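Local coordinates for hypothetical protein PH1109 (Pyrococcus horikoshii, PDB 2D59) that is of unknown function but belongs to the CoA-binding domain family, whose fold is of the Rossmann type, at residues I18-K23 with R139-K144; V104-Y109 with M134-R139. One frame throughout, in Å; residues are numbered along the deposited sequence.

Contact 1: residues I18-K23 with R139-K144; sequences ILTRYK and RLLGEK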
loop_
_atom_site.group_PDB
_atom_site.type_symbol
_atom_site.label_atom_id
_atom_site.label_comp_id
_atom_site.label_asym_id
_atom_site.label_seq_id
_atom_site.Cartn_x
_atom_site.Cartn_y
_atom_site.Cartn_z
ATOM N N ILE A 18 4.955 -2.105 -11.593
ATOM C CA ILE A 18 4.343 -1.270 -10.566
ATOM C C ILE A 18 5.364 -0.908 -9.495
ATOM O O ILE A 18 5.424 0.234 -9.038
ATOM C CB ILE A 18 3.158 -1.998 -9.895
ATOM C CG1 ILE A 18 1.997 -2.099 -10.883
ATOM C CG2 ILE A 18 2.705 -1.252 -8.660
ATOM C CD1 ILE A 18 1.482 -0.750 -11.354
ATOM N N LEU A 19 6.155 -1.895 -9.086
ATOM C CA LEU A 19 7.172 -1.697 -8.059
ATOM C C LEU A 19 8.330 -0.849 -8.571
ATOM O O LEU A 19 9.076 -0.253 -7.796
ATOM C CB LEU A 19 7.711 -3.056 -7.590
ATOM C CG LEU A 19 6.764 -3.962 -6.803
ATOM C CD1 LEU A 19 7.403 -5.333 -6.614
ATOM C CD2 LEU A 19 6.460 -3.332 -5.453
ATOM N N THR A 20 8.477 -0.794 -9.888
ATOM C CA THR A 20 9.565 -0.038 -10.480
ATOM C C THR A 20 9.195 1.410 -10.781
ATOM O O THR A 20 9.969 2.325 -10.500
ATOM C CB THR A 20 10.045 -0.716 -11.779
ATOM O OG1 THR A 20 10.501 -2.042 -11.480
ATOM C CG2 THR A 20 11.180 0.072 -12.407
ATOM N N ARG A 21 8.007 1.617 -11.333
ATOM C CA ARG A 21 7.571 2.961 -11.695
ATOM C C ARG A 21 7.011 3.823 -10.570
ATOM O O ARG A 21 7.166 5.042 -10.592
ATOM C CB ARG A 21 6.556 2.876 -12.832
ATOM C CG ARG A 21 7.119 2.241 -14.094
ATOM C CD ARG A 21 8.334 3.006 -14.613
ATOM N NE ARG A 21 8.882 2.428 -15.839
ATOM C CZ ARG A 21 9.405 1.209 -15.930
ATOM N NH1 ARG A 21 9.457 0.424 -14.862
ATOM N NH2 ARG A 21 9.881 0.774 -17.089
ATOM N N TYR A 22 6.369 3.201 -9.587
ATOM C CA TYR A 22 5.791 3.957 -8.482
ATOM C C TYR A 22 6.606 3.823 -7.198
ATOM O O TYR A 22 6.697 2.742 -6.611
ATOM C CB TYR A 22 4.349 3.506 -8.244
ATOM C CG TYR A 22 3.472 3.641 -9.469
ATOM C CD1 TYR A 22 3.266 4.884 -10.069
ATOM C CD2 TYR A 22 2.856 2.525 -10.037
ATOM C CE1 TYR A 22 2.469 5.014 -11.207
ATOM C CE2 TYR A 22 2.057 2.644 -11.174
ATOM C CZ TYR A 22 1.869 3.889 -11.752
ATOM O OH TYR A 22 1.083 4.010 -12.876
ATOM N N LYS A 23 7.197 4.936 -6.770
ATOM C CA LYS A 23 8.010 4.966 -5.560
ATOM C C LYS A 23 7.337 5.735 -4.427
ATOM O O LYS A 23 7.825 5.719 -3.301
ATOM C CB LYS A 23 9.372 5.605 -5.853
ATOM C CG LYS A 23 10.175 4.897 -6.930
ATOM C CD LYS A 23 10.457 3.452 -6.551
ATOM C CE LYS A 23 11.265 2.749 -7.631
ATOM N NZ LYS A 23 11.524 1.318 -7.299
ATOM N N ARG A 139 10.946 -11.382 -4.418
ATOM C CA ARG A 139 10.940 -12.425 -5.440
ATOM C C ARG A 139 11.016 -11.941 -6.885
ATOM O O ARG A 139 11.495 -12.667 -7.756
ATOM C CB ARG A 139 9.713 -13.328 -5.265
ATOM C CG ARG A 139 8.416 -12.751 -5.787
ATOM C CD ARG A 139 7.238 -13.690 -5.519
ATOM N NE ARG A 139 6.025 -13.200 -6.164
ATOM C CZ ARG A 139 5.751 -13.347 -7.457
ATOM N NH1 ARG A 139 4.628 -12.853 -7.959
ATOM N NH2 ARG A 139 6.584 -14.017 -8.243
ATOM N N LEU A 140 10.566 -10.719 -7.146
ATOM C CA LEU A 140 10.586 -10.198 -8.510
ATOM C C LEU A 140 11.775 -9.308 -8.843
ATOM O O LEU A 140 12.211 -9.261 -9.996
ATOM C CB LEU A 140 9.293 -9.434 -8.798
ATOM C CG LEU A 140 8.004 -10.258 -8.727
ATOM C CD1 LEU A 140 6.797 -9.337 -8.842
ATOM C CD2 LEU A 140 7.995 -11.295 -9.840
ATOM N N LEU A 141 12.304 -8.606 -7.847
ATOM C CA LEU A 141 13.428 -7.704 -8.075
ATOM C C LEU A 141 14.655 -8.018 -7.221
ATOM O O LEU A 141 15.731 -7.462 -7.445
ATOM C CB LEU A 141 12.981 -6.261 -7.828
ATOM C CG LEU A 141 11.868 -5.718 -8.734
ATOM C CD1 LEU A 141 11.337 -4.402 -8.190
ATOM C CD2 LEU A 141 12.413 -5.532 -10.149
ATOM N N GLY A 142 14.490 -8.907 -6.246
ATOM C CA GLY A 142 15.592 -9.270 -5.373
ATOM C C GLY A 142 16.540 -10.286 -5.982
ATOM O O GLY A 142 16.352 -10.723 -7.117
ATOM N N GLU A 143 17.562 -10.666 -5.220
ATOM C CA GLU A 143 18.553 -11.632 -5.682
ATOM C C GLU A 143 18.185 -13.073 -5.332
ATOM O O GLU A 143 17.167 -13.325 -4.684
ATOM C CB GLU A 143 19.924 -11.286 -5.093
ATOM C CG GLU A 143 20.458 -9.933 -5.539
ATOM C CD GLU A 143 21.738 -9.544 -4.824
ATOM O OE1 GLU A 143 22.700 -10.339 -4.845
ATOM O OE2 GLU A 143 21.782 -8.438 -4.244
ATOM N N LYS A 144 19.027 -14.005 -5.775
ATOM C CA LYS A 144 18.856 -15.441 -5.547
ATOM C C LYS A 144 17.872 -15.782 -4.432
ATOM O O LYS A 144 16.855 -16.451 -4.724
ATOM C CB LYS A 144 20.210 -16.081 -5.226
ATOM C CG LYS A 144 21.252 -15.946 -6.327
ATOM C CD LYS A 144 20.904 -16.793 -7.542
ATOM C CE LYS A 144 20.946 -18.276 -7.213
ATOM N NZ LYS A 144 20.626 -19.118 -8.399
ATOM O OXT LYS A 144 18.135 -15.381 -3.278
#
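The N-terminal helix 12-21 and the C-terminal helix 133-141 of this Rossmann-type domain meet at their last turns, where Leu-141 packs against Leu-19 and Thr-20. The joint is small, burying 140 Å² in all, and is made by the forked end of one leucine, Leu-141. CD1 of Leu-141 reaches CB of Leu-19 at 3.9 Å, touching the root of that side chain and not its branched end. The same CD1 lies 4.1 Å from Thr-20 OG1, and Leu-141 CD2 lies 4.2 Å from that oxygen, a forked end set against the hydroxyl. In Thr-20 a chi1 of -60° puts OG1 beside the backbone N, and there the hydroxyl is hydrogen-bonded to the carbonyl O of Arg-16 one turn earlier, so the leucine meets a polar group already engaged within its own helix. Just past the helix end, Lys-23 folds back, and its NZ donates to Leu-19 O over 3.0 Å, in the carbonyl plane. That same carbonyl oxygen is also bonded to the hydroxyl of Tyr-50. Around the joint, Leu-140 packs on Asp-12 and Ile-15 of helix 12-21, while the outer part of Leu-19 turns to Trp-106 of strand 104-107 and to Met-133, Glu-136 and His-137 of helix 133-141.

Contact 2: residues V104-Y109 with M134-R139; sequences VVWFQY and MREHER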
loop_
_atom_site.group_PDB
_atom_site.type_symbol
_atom_site.label_atom_id
_atom_site.label_comp_id
_atom_site.label_asym_id
_atom_site.label_seq_id
_atom_site.Cartn_x
_atom_site.Cartn_y
_atom_site.Cartn_z
ATOM N N VAL A 104 -2.475 3.258 -7.874
ATOM C CA VAL A 104 -2.628 1.857 -7.495
ATOM C C VAL A 104 -3.130 1.677 -6.068
ATOM O O VAL A 104 -2.745 2.416 -5.164
ATOM C CB VAL A 104 -1.266 1.118 -7.605
ATOM C CG1 VAL A 104 -1.408 -0.331 -7.157
ATOM C CG2 VAL A 104 -0.747 1.188 -9.032
ATOM N N VAL A 105 -4.010 0.699 -5.882
ATOM C CA VAL A 105 -4.511 0.361 -4.558
ATOM C C VAL A 105 -3.958 -1.043 -4.354
ATOM O O VAL A 105 -4.203 -1.938 -5.161
ATOM C CB VAL A 105 -6.051 0.322 -4.496
ATOM C CG1 VAL A 105 -6.501 -0.064 -3.088
ATOM C CG2 VAL A 105 -6.617 1.682 -4.865
ATOM N N TRP A 106 -3.194 -1.224 -3.288
ATOM C CA TRP A 106 -2.585 -2.513 -3.009
ATOM C C TRP A 106 -3.141 -3.126 -1.730
ATOM O O TRP A 106 -2.870 -2.639 -0.634
ATOM C CB TRP A 106 -1.067 -2.337 -2.897
ATOM C CG TRP A 106 -0.293 -3.621 -2.821
ATOM C CD1 TRP A 106 -0.453 -4.621 -1.905
ATOM C CD2 TRP A 106 0.784 -4.028 -3.676
ATOM N NE1 TRP A 106 0.457 -5.623 -2.134
ATOM C CE2 TRP A 106 1.231 -5.285 -3.212
ATOM C CE3 TRP A 106 1.421 -3.450 -4.783
ATOM C CZ2 TRP A 106 2.280 -5.982 -3.823
ATOM C CZ3 TRP A 106 2.468 -4.143 -5.390
ATOM C CH2 TRP A 106 2.886 -5.395 -4.906
ATOM N N PHE A 107 -3.926 -4.191 -1.881
ATOM C CA PHE A 107 -4.514 -4.894 -0.746
ATOM C C PHE A 107 -3.550 -5.964 -0.243
ATOM O O PHE A 107 -3.287 -6.949 -0.934
ATOM C CB PHE A 107 -5.829 -5.562 -1.162
ATOM C CG PHE A 107 -6.959 -4.597 -1.413
ATOM C CD1 PHE A 107 -7.810 -4.212 -0.379
ATOM C CD2 PHE A 107 -7.181 -4.087 -2.687
ATOM C CE1 PHE A 107 -8.870 -3.335 -0.616
ATOM C CE2 PHE A 107 -8.239 -3.208 -2.934
ATOM C CZ PHE A 107 -9.084 -2.834 -1.895
ATOM N N GLN A 108 -3.016 -5.768 0.957
ATOM C CA GLN A 108 -2.104 -6.741 1.543
ATOM C C GLN A 108 -2.934 -7.952 1.979
ATOM O O GLN A 108 -4.163 -7.933 1.900
ATOM C CB GLN A 108 -1.383 -6.127 2.746
ATOM C CG GLN A 108 -0.393 -5.014 2.407
ATOM C CD GLN A 108 0.982 -5.532 2.031
ATOM O OE1 GLN A 108 1.481 -6.491 2.624
ATOM N NE2 GLN A 108 1.616 -4.882 1.063
ATOM N N TYR A 109 -2.266 -9.001 2.439
ATOM C CA TYR A 109 -2.957 -10.212 2.868
ATOM C C TYR A 109 -4.075 -9.961 3.882
ATOM O O TYR A 109 -3.916 -9.186 4.826
ATOM C CB TYR A 109 -1.949 -11.209 3.450
ATOM C CG TYR A 109 -0.936 -11.709 2.442
ATOM C CD1 TYR A 109 -1.350 -12.290 1.245
ATOM C CD2 TYR A 109 0.436 -11.614 2.689
ATOM C CE1 TYR A 109 -0.427 -12.763 0.317
ATOM C CE2 TYR A 109 1.369 -12.086 1.763
ATOM C CZ TYR A 109 0.927 -12.661 0.581
ATOM O OH TYR A 109 1.834 -13.147 -0.336
ATOM N N MET A 134 6.563 -6.294 0.036
ATOM C CA MET A 134 7.900 -6.786 0.335
ATOM C C MET A 134 8.163 -8.134 -0.326
ATOM O O MET A 134 9.204 -8.330 -0.960
ATOM C CB MET A 134 8.093 -6.928 1.844
ATOM C CG MET A 134 9.400 -7.593 2.210
ATOM S SD MET A 134 9.658 -7.636 3.988
ATOM C CE MET A 134 8.629 -9.006 4.439
ATOM N N ARG A 135 7.225 -9.064 -0.160
ATOM C CA ARG A 135 7.360 -10.390 -0.742
ATOM C C ARG A 135 7.528 -10.300 -2.255
ATOM O O ARG A 135 8.401 -10.953 -2.832
ATOM C CB ARG A 135 6.129 -11.240 -0.422
ATOM C CG ARG A 135 6.353 -12.731 -0.630
ATOM C CD ARG A 135 6.382 -13.467 0.704
ATOM N NE ARG A 135 5.036 -13.721 1.215
ATOM C CZ ARG A 135 4.771 -14.154 2.444
ATOM N NH1 ARG A 135 3.516 -14.365 2.817
ATOM N NH2 ARG A 135 5.758 -14.364 3.305
ATOM N N GLU A 136 6.682 -9.497 -2.892
ATOM C CA GLU A 136 6.744 -9.331 -4.343
ATOM C C GLU A 136 8.065 -8.699 -4.764
ATOM O O GLU A 136 8.687 -9.124 -5.744
ATOM C CB GLU A 136 5.574 -8.467 -4.828
ATOM C CG GLU A 136 4.204 -9.113 -4.691
ATOM C CD GLU A 136 4.131 -10.468 -5.368
ATOM O OE1 GLU A 136 4.413 -11.484 -4.701
ATOM O OE2 GLU A 136 3.801 -10.515 -6.571
ATOM N N HIS A 137 8.506 -7.687 -4.026
ATOM C CA HIS A 137 9.758 -7.032 -4.361
ATOM C C HIS A 137 10.911 -8.024 -4.261
ATOM O O HIS A 137 11.737 -8.130 -5.168
ATOM C CB HIS A 137 9.996 -5.838 -3.436
ATOM C CG HIS A 137 11.166 -4.994 -3.834
ATOM N ND1 HIS A 137 12.467 -5.345 -3.550
ATOM C CD2 HIS A 137 11.229 -3.824 -4.513
ATOM C CE1 HIS A 137 13.283 -4.426 -4.035
ATOM N NE2 HIS A 137 12.558 -3.493 -4.625
ATOM N N GLU A 138 10.954 -8.765 -3.161
ATOM C CA GLU A 138 12.008 -9.748 -2.959
ATOM C C GLU A 138 12.084 -10.790 -4.070
ATOM O O GLU A 138 13.161 -11.052 -4.607
ATOM C CB GLU A 138 11.815 -10.469 -1.621
ATOM C CG GLU A 138 12.230 -9.660 -0.406
ATOM C CD GLU A 138 11.962 -10.391 0.899
ATOM O OE1 GLU A 138 12.466 -9.940 1.950
ATOM O OE2 GLU A 138 11.241 -11.410 0.874
ATOM N N ARG A 139 10.946 -11.382 -4.418
ATOM C CA ARG A 139 10.940 -12.425 -5.440
ATOM C C ARG A 139 11.016 -11.941 -6.885
ATOM O O ARG A 139 11.495 -12.667 -7.756
ATOM C CB ARG A 139 9.713 -13.328 -5.265
ATOM C CG ARG A 139 8.416 -12.751 -5.787
ATOM C CD ARG A 139 7.238 -13.690 -5.519
ATOM N NE ARG A 139 6.025 -13.200 -6.164
ATOM C CZ ARG A 139 5.751 -13.347 -7.457
ATOM N NH1 ARG A 139 4.628 -12.853 -7.959
ATOM N NH2 ARG A 139 6.584 -14.017 -8.243
HETATM O O HOH W 1 3.201 -11.380 -2.130
#
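Arg-135 and Glu-136, adjacent on helix 133-141, meet Trp-106 of strand 104-107 and Tyr-109 of the loop that follows it in quite different ways. Arg-135 comes first, bent at chi2 and chi3 so that its guanidinium reaches the outer end of Tyr-109. NH1 of Arg-135 comes within 3.3 Å of Tyr-109 CE2, and the two side chains cross at about a right angle. Their planes are 45° apart, an oblique meeting that is no parallel stack, while OH of Tyr-109 lies at the guanidinium edge, 3.6 Å from NE of Arg-135.

Glu-136 then offers its aliphatic part to Trp-106. CG of Glu-136 sits 3.8 Å from Trp-106 CZ2, at the edge of the indole and near the ring plane. With CG anti to the carbonyl carbon (chi1 -68°) and the chain bent again at chi2, the methylene abuts the edge of the six-membered ring while the carboxylate bends on to other partners. One is a water that donates to both Glu-136 OE1, at 2.8 Å, and Tyr-109 OH, at 2.9 Å, bridging helix and loop.

Arg-139, one turn on, grips the carboxylate side-on in a salt bridge: its NE meets OE1 of Glu-136 at 2.8 Å and its NH1 meets OE2 at 2.8 Å. Arg-131 also bridges to OE2, so two arginines and a water hold the group and would be expected to favour its ionised form.

Strand 104-107 runs between parallel strands 80-83 and 126-129, and helix 133-141 lies over the Trp-106 side of this sheet, with Met-134 packing onward against helix 37-47.

Both contacts draw on helix 133-141, contact 2 using its earlier turns and contact 1 its last one, and they share Arg-139. Their centres are 10 Å apart, on the same side of the chain's centre, and they touch directly: Leu-19 CD1 lies 3.7 Å from His-137 N, and Ile-18 CD1 lies 3.8 Å from Val-104 CG2. Arg-139 adds a polar tie, since NH1, already bonded to Glu-136, also forms a salt bridge with Asp-12 at the start of helix 12-21. The pair illustrates how a terminal helix can be fixed twice, to the sheet and to the helix at the other end of the chain.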